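Local coordinates for FERM, RhoGEF and pleckstrin domain-containing protein 2 (Mus musculus, PDB 4GYV), which acts as a guanine nucleotide exchange factor that activates RAC1 and helps remodel the actin cytoskeleton in semaphorin signalling and osteoclast differentiation, at residues A[50-61]-A[105-115]. Numbering follows the deposited sequence.
Sequences LLFSNIDPVYEF and FTSYFQRHDEV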
loop_
_atom_site.group_PDB
_atom_site.type_symbol
_atom_site.label_atom_id
_atom_site.label_comp_id
_atom_site.label_asym_id
_atom_site.label_seq_id
_atom_site.Cartn_x
_atom_site.Cartn_y
_atom_site.Cartn_z
ATOM N N LEU A 50 -13.335 -20.308 17.409
ATOM C CA LEU A 50 -13.772 -20.971 16.178
ATOM C C LEU A 50 -13.367 -20.197 14.927
ATOM O O LEU A 50 -12.826 -20.755 13.967
ATOM C CB LEU A 50 -15.284 -21.156 16.186
ATOM C CG LEU A 50 -15.890 -21.828 14.964
ATOM C CD1 LEU A 50 -15.361 -23.228 14.778
ATOM C CD2 LEU A 50 -17.381 -21.843 15.111
ATOM N N LEU A 51 -13.620 -18.898 14.951
ATOM C CA LEU A 51 -13.263 -18.037 13.839
ATOM C C LEU A 51 -11.753 -17.985 13.636
ATOM O O LEU A 51 -11.257 -18.390 12.592
ATOM C CB LEU A 51 -13.804 -16.631 14.076
ATOM C CG LEU A 51 -13.310 -15.567 13.102
ATOM C CD1 LEU A 51 -13.574 -15.981 11.676
ATOM C CD2 LEU A 51 -13.985 -14.255 13.411
ATOM N N PHE A 52 -11.015 -17.499 14.629
ATOM C CA PHE A 52 -9.615 -17.165 14.386
ATOM C C PHE A 52 -8.666 -18.341 14.339
ATOM O O PHE A 52 -7.645 -18.267 13.698
ATOM C CB PHE A 52 -9.131 -16.097 15.347
ATOM C CG PHE A 52 -9.802 -14.796 15.138
ATOM C CD1 PHE A 52 -9.542 -14.054 14.002
ATOM C CD2 PHE A 52 -10.738 -14.332 16.042
ATOM C CE1 PHE A 52 -10.182 -12.852 13.781
ATOM C CE2 PHE A 52 -11.396 -13.132 15.821
ATOM C CZ PHE A 52 -11.113 -12.391 14.696
ATOM N N SER A 53 -9.036 -19.432 14.989
ATOM C CA SER A 53 -8.261 -20.655 14.974
ATOM C C SER A 53 -8.199 -21.255 13.569
ATOM O O SER A 53 -7.305 -22.049 13.272
ATOM C CB SER A 53 -8.882 -21.648 15.950
ATOM O OG SER A 53 -9.197 -22.881 15.332
ATOM N N ASN A 54 -9.148 -20.875 12.714
ATOM C CA ASN A 54 -9.269 -21.453 11.379
ATOM C C ASN A 54 -9.022 -20.439 10.260
ATOM O O ASN A 54 -9.325 -20.719 9.077
ATOM C CB ASN A 54 -10.649 -22.069 11.183
ATOM C CG ASN A 54 -10.892 -23.251 12.076
ATOM O OD1 ASN A 54 -10.349 -24.340 11.852
ATOM N ND2 ASN A 54 -11.725 -23.058 13.092
ATOM N N ILE A 55 -8.500 -19.269 10.652
ATOM C CA ILE A 55 -8.101 -18.217 9.721
ATOM C C ILE A 55 -6.633 -17.864 9.902
ATOM O O ILE A 55 -5.879 -17.813 8.927
ATOM C CB ILE A 55 -8.927 -16.935 9.885
ATOM C CG1 ILE A 55 -10.334 -17.160 9.398
ATOM C CG2 ILE A 55 -8.388 -15.866 8.984
ATOM C CD1 ILE A 55 -10.339 -17.487 7.951
ATOM N N ASP A 56 -6.238 -17.633 11.154
ATOM C CA ASP A 56 -4.845 -17.368 11.505
ATOM C C ASP A 56 -3.821 -18.272 10.824
ATOM O O ASP A 56 -2.842 -17.768 10.265
ATOM C CB ASP A 56 -4.624 -17.415 13.010
ATOM C CG ASP A 56 -5.034 -16.134 13.714
ATOM O OD1 ASP A 56 -5.188 -15.082 13.043
ATOM O OD2 ASP A 56 -5.189 -16.195 14.959
ATOM N N PRO A 57 -4.034 -19.602 10.855
ATOM C CA PRO A 57 -3.057 -20.455 10.156
ATOM C C PRO A 57 -3.110 -20.297 8.632
ATOM O O PRO A 57 -2.068 -20.355 7.992
ATOM C CB PRO A 57 -3.489 -21.879 10.533
ATOM C CG PRO A 57 -4.511 -21.740 11.570
ATOM C CD PRO A 57 -5.136 -20.401 11.415
ATOM N N VAL A 58 -4.311 -20.133 8.076
ATOM C CA VAL A 58 -4.476 -19.890 6.654
ATOM C C VAL A 58 -3.685 -18.657 6.235
ATOM O O VAL A 58 -2.969 -18.679 5.225
ATOM C CB VAL A 58 -5.966 -19.692 6.283
ATOM C CG1 VAL A 58 -6.116 -18.966 4.940
ATOM C CG2 VAL A 58 -6.684 -21.013 6.262
ATOM N N TYR A 59 -3.798 -17.586 7.012
ATOM C CA TYR A 59 -3.015 -16.388 6.732
ATOM C C TYR A 59 -1.500 -16.660 6.759
ATOM O O TYR A 59 -0.766 -16.203 5.884
ATOM C CB TYR A 59 -3.384 -15.279 7.699
ATOM C CG TYR A 59 -2.655 -13.984 7.492
ATOM C CD1 TYR A 59 -1.431 -13.747 8.107
ATOM C CD2 TYR A 59 -3.204 -12.979 6.712
ATOM C CE1 TYR A 59 -0.760 -12.552 7.928
ATOM C CE2 TYR A 59 -2.545 -11.766 6.541
ATOM C CZ TYR A 59 -1.324 -11.562 7.148
ATOM O OH TYR A 59 -0.671 -10.366 6.965
ATOM N N GLU A 60 -1.027 -17.415 7.746
ATOM C CA GLU A 60 0.395 -17.738 7.784
ATOM C C GLU A 60 0.836 -18.448 6.513
ATOM O O GLU A 60 1.897 -18.157 5.972
ATOM C CB GLU A 60 0.749 -18.581 9.002
ATOM C CG GLU A 60 0.734 -17.790 10.268
ATOM C CD GLU A 60 1.010 -18.641 11.485
ATOM O OE1 GLU A 60 1.609 -19.747 11.305
ATOM O OE2 GLU A 60 0.618 -18.185 12.602
ATOM N N PHE A 61 0.014 -19.376 6.042
ATOM C CA PHE A 61 0.338 -20.105 4.843
ATOM C C PHE A 61 0.539 -19.176 3.645
ATOM O O PHE A 61 1.576 -19.234 2.959
ATOM C CB PHE A 61 -0.732 -21.127 4.501
ATOM C CG PHE A 61 -0.609 -21.624 3.115
ATOM C CD1 PHE A 61 0.295 -22.633 2.821
ATOM C CD2 PHE A 61 -1.335 -21.033 2.084
ATOM C CE1 PHE A 61 0.454 -23.080 1.533
ATOM C CE2 PHE A 61 -1.181 -21.467 0.788
ATOM C CZ PHE A 61 -0.281 -22.497 0.507
ATOM N N PHE A 105 -3.308 -27.939 5.649
ATOM C CA PHE A 105 -4.181 -26.851 6.085
ATOM C C PHE A 105 -5.654 -27.068 5.736
ATOM O O PHE A 105 -6.480 -26.219 6.042
ATOM C CB PHE A 105 -3.734 -25.533 5.449
ATOM C CG PHE A 105 -2.471 -24.986 6.025
ATOM C CD1 PHE A 105 -1.249 -25.500 5.655
ATOM C CD2 PHE A 105 -2.503 -23.955 6.943
ATOM C CE1 PHE A 105 -0.076 -24.997 6.193
ATOM C CE2 PHE A 105 -1.327 -23.446 7.485
ATOM C CZ PHE A 105 -0.115 -23.973 7.104
ATOM N N THR A 106 -5.979 -28.175 5.072
ATOM C CA THR A 106 -7.343 -28.416 4.618
ATOM C C THR A 106 -8.338 -28.448 5.785
ATOM O O THR A 106 -9.503 -28.062 5.632
ATOM C CB THR A 106 -7.431 -29.720 3.838
ATOM O OG1 THR A 106 -6.891 -30.772 4.639
ATOM C CG2 THR A 106 -6.608 -29.632 2.611
ATOM N N SER A 107 -7.869 -28.899 6.949
ATOM C CA SER A 107 -8.685 -28.952 8.155
ATOM C C SER A 107 -9.340 -27.599 8.435
ATOM O O SER A 107 -10.504 -27.510 8.818
ATOM C CB SER A 107 -7.809 -29.325 9.343
ATOM O OG SER A 107 -6.556 -29.793 8.889
ATOM N N TYR A 108 -8.578 -26.537 8.263
ATOM C CA TYR A 108 -9.079 -25.242 8.626
ATOM C C TYR A 108 -10.124 -24.797 7.625
ATOM O O TYR A 108 -11.198 -24.331 8.009
ATOM C CB TYR A 108 -7.934 -24.241 8.686
ATOM C CG TYR A 108 -6.833 -24.662 9.612
ATOM C CD1 TYR A 108 -7.065 -24.772 10.958
ATOM C CD2 TYR A 108 -5.555 -24.916 9.148
ATOM C CE1 TYR A 108 -6.071 -25.148 11.826
ATOM C CE2 TYR A 108 -4.543 -25.293 10.016
ATOM C CZ TYR A 108 -4.821 -25.412 11.357
ATOM O OH TYR A 108 -3.865 -25.776 12.267
ATOM N N PHE A 109 -9.805 -24.934 6.342
ATOM C CA PHE A 109 -10.724 -24.512 5.295
ATOM C C PHE A 109 -12.040 -25.257 5.479
ATOM O O PHE A 109 -13.122 -24.699 5.346
ATOM C CB PHE A 109 -10.135 -24.799 3.913
ATOM C CG PHE A 109 -8.984 -23.913 3.555
ATOM C CD1 PHE A 109 -9.201 -22.629 3.082
ATOM C CD2 PHE A 109 -7.681 -24.358 3.686
ATOM C CE1 PHE A 109 -8.134 -21.795 2.755
ATOM C CE2 PHE A 109 -6.613 -23.528 3.360
ATOM C CZ PHE A 109 -6.846 -22.243 2.902
ATOM N N GLN A 110 -11.925 -26.523 5.833
ATOM C CA GLN A 110 -13.079 -27.378 6.029
ATOM C C GLN A 110 -14.039 -26.860 7.101
ATOM O O GLN A 110 -15.207 -27.205 7.091
ATOM C CB GLN A 110 -12.610 -28.779 6.402
ATOM C CG GLN A 110 -13.583 -29.839 6.080
ATOM C CD GLN A 110 -13.266 -30.485 4.771
ATOM O OE1 GLN A 110 -12.285 -31.223 4.668
ATOM N NE2 GLN A 110 -14.090 -30.219 3.746
ATOM N N ARG A 111 -13.558 -26.037 8.025
ATOM C CA ARG A 111 -14.427 -25.546 9.098
ATOM C C ARG A 111 -15.080 -24.198 8.779
ATOM O O ARG A 111 -15.901 -23.708 9.550
ATOM C CB ARG A 111 -13.708 -25.527 10.463
ATOM C CG ARG A 111 -13.526 -26.912 11.053
ATOM C CD ARG A 111 -12.653 -26.922 12.294
ATOM N NE ARG A 111 -12.391 -28.285 12.772
ATOM C CZ ARG A 111 -13.284 -29.050 13.414
ATOM N NH1 ARG A 111 -12.959 -30.282 13.826
ATOM N NH2 ARG A 111 -14.510 -28.582 13.650
ATOM N N HIS A 112 -14.753 -23.623 7.628
ATOM C CA HIS A 112 -15.232 -22.281 7.306
ATOM C C HIS A 112 -16.731 -22.148 7.184
ATOM O O HIS A 112 -17.288 -21.173 7.651
ATOM C CB HIS A 112 -14.549 -21.712 6.066
ATOM C CG HIS A 112 -13.115 -21.344 6.288
ATOM N ND1 HIS A 112 -12.328 -20.784 5.308
ATOM C CD2 HIS A 112 -12.323 -21.476 7.378
ATOM C CE1 HIS A 112 -11.116 -20.574 5.790
ATOM N NE2 HIS A 112 -11.090 -20.977 7.047
ATOM N N ASP A 113 -17.394 -23.116 6.572
ATOM C CA ASP A 113 -18.845 -23.038 6.450
ATOM C C ASP A 113 -19.494 -23.133 7.828
ATOM O O ASP A 113 -20.564 -22.562 8.084
ATOM C CB ASP A 113 -19.360 -24.146 5.543
ATOM C CG ASP A 113 -18.990 -25.521 6.051
ATOM O OD1 ASP A 113 -17.796 -25.887 5.952
ATOM O OD2 ASP A 113 -19.891 -26.232 6.549
ATOM N N GLU A 114 -18.829 -23.856 8.718
ATOM C CA GLU A 114 -19.269 -23.963 10.098
ATOM C C GLU A 114 -19.037 -22.632 10.833
ATOM O O GLU A 114 -19.922 -22.147 11.533
ATOM C CB GLU A 114 -18.545 -25.128 10.760
ATOM C CG GLU A 114 -18.632 -25.187 12.260
ATOM C CD GLU A 114 -17.692 -26.243 12.854
ATOM O OE1 GLU A 114 -17.616 -26.326 14.104
ATOM O OE2 GLU A 114 -17.039 -26.986 12.070
ATOM N N VAL A 115 -17.858 -22.037 10.652
ATOM C CA VAL A 115 -17.544 -20.729 11.224
ATOM C C VAL A 115 -18.601 -19.718 10.807
ATOM O O VAL A 115 -19.085 -18.901 11.586
ATOM C CB VAL A 115 -16.173 -20.218 10.721
ATOM C CG1 VAL A 115 -16.040 -18.698 10.933
ATOM C CG2 VAL A 115 -15.036 -20.973 11.405
#
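His-112 reaches the break between helices 45-52 and 56-77 with its NE2, which donates a 2.7 Å hydrogen bond to Asn-54 O; the acceptor lies in the imidazole plane, the donor 27° from the carbonyl plane. On this buried side Val-58 CG2 sits over one face of Phe-109, 3.6 Å from CZ, and that ring continues onto helix 152-170. Both segments belong to the DH domain, an all-helical elongated bundle; here helices 56-61 and 106-110 run at 130° to each other. Val-115 splits its methyls, CG2 sliding past Leu-50 CG and CG1 meeting Leu-51 CD1 at 3.7 Å. With CG beside its backbone N (chi1 -66°), Asn-54 donates a 2.7 Å hydrogen bond from ND2 to a lone pair of Leu-50 O, holding OD1 at the Tyr-108 ring edge. Pro-57 CG stands over the Tyr-108 ring, 3.7 Å from the centroid; an alanine in place of Tyr-108 would probably strip Pro-57 of this cover and open a gap beside Asn-54. Phe-61 turns its edge to the face of Phe-105. The solvent side is looser: exposed Arg-111 extends past the Asn-54 amide, and its NH2 forms a salt bridge with Glu-114 OE2, whose hydrogen bond is weak.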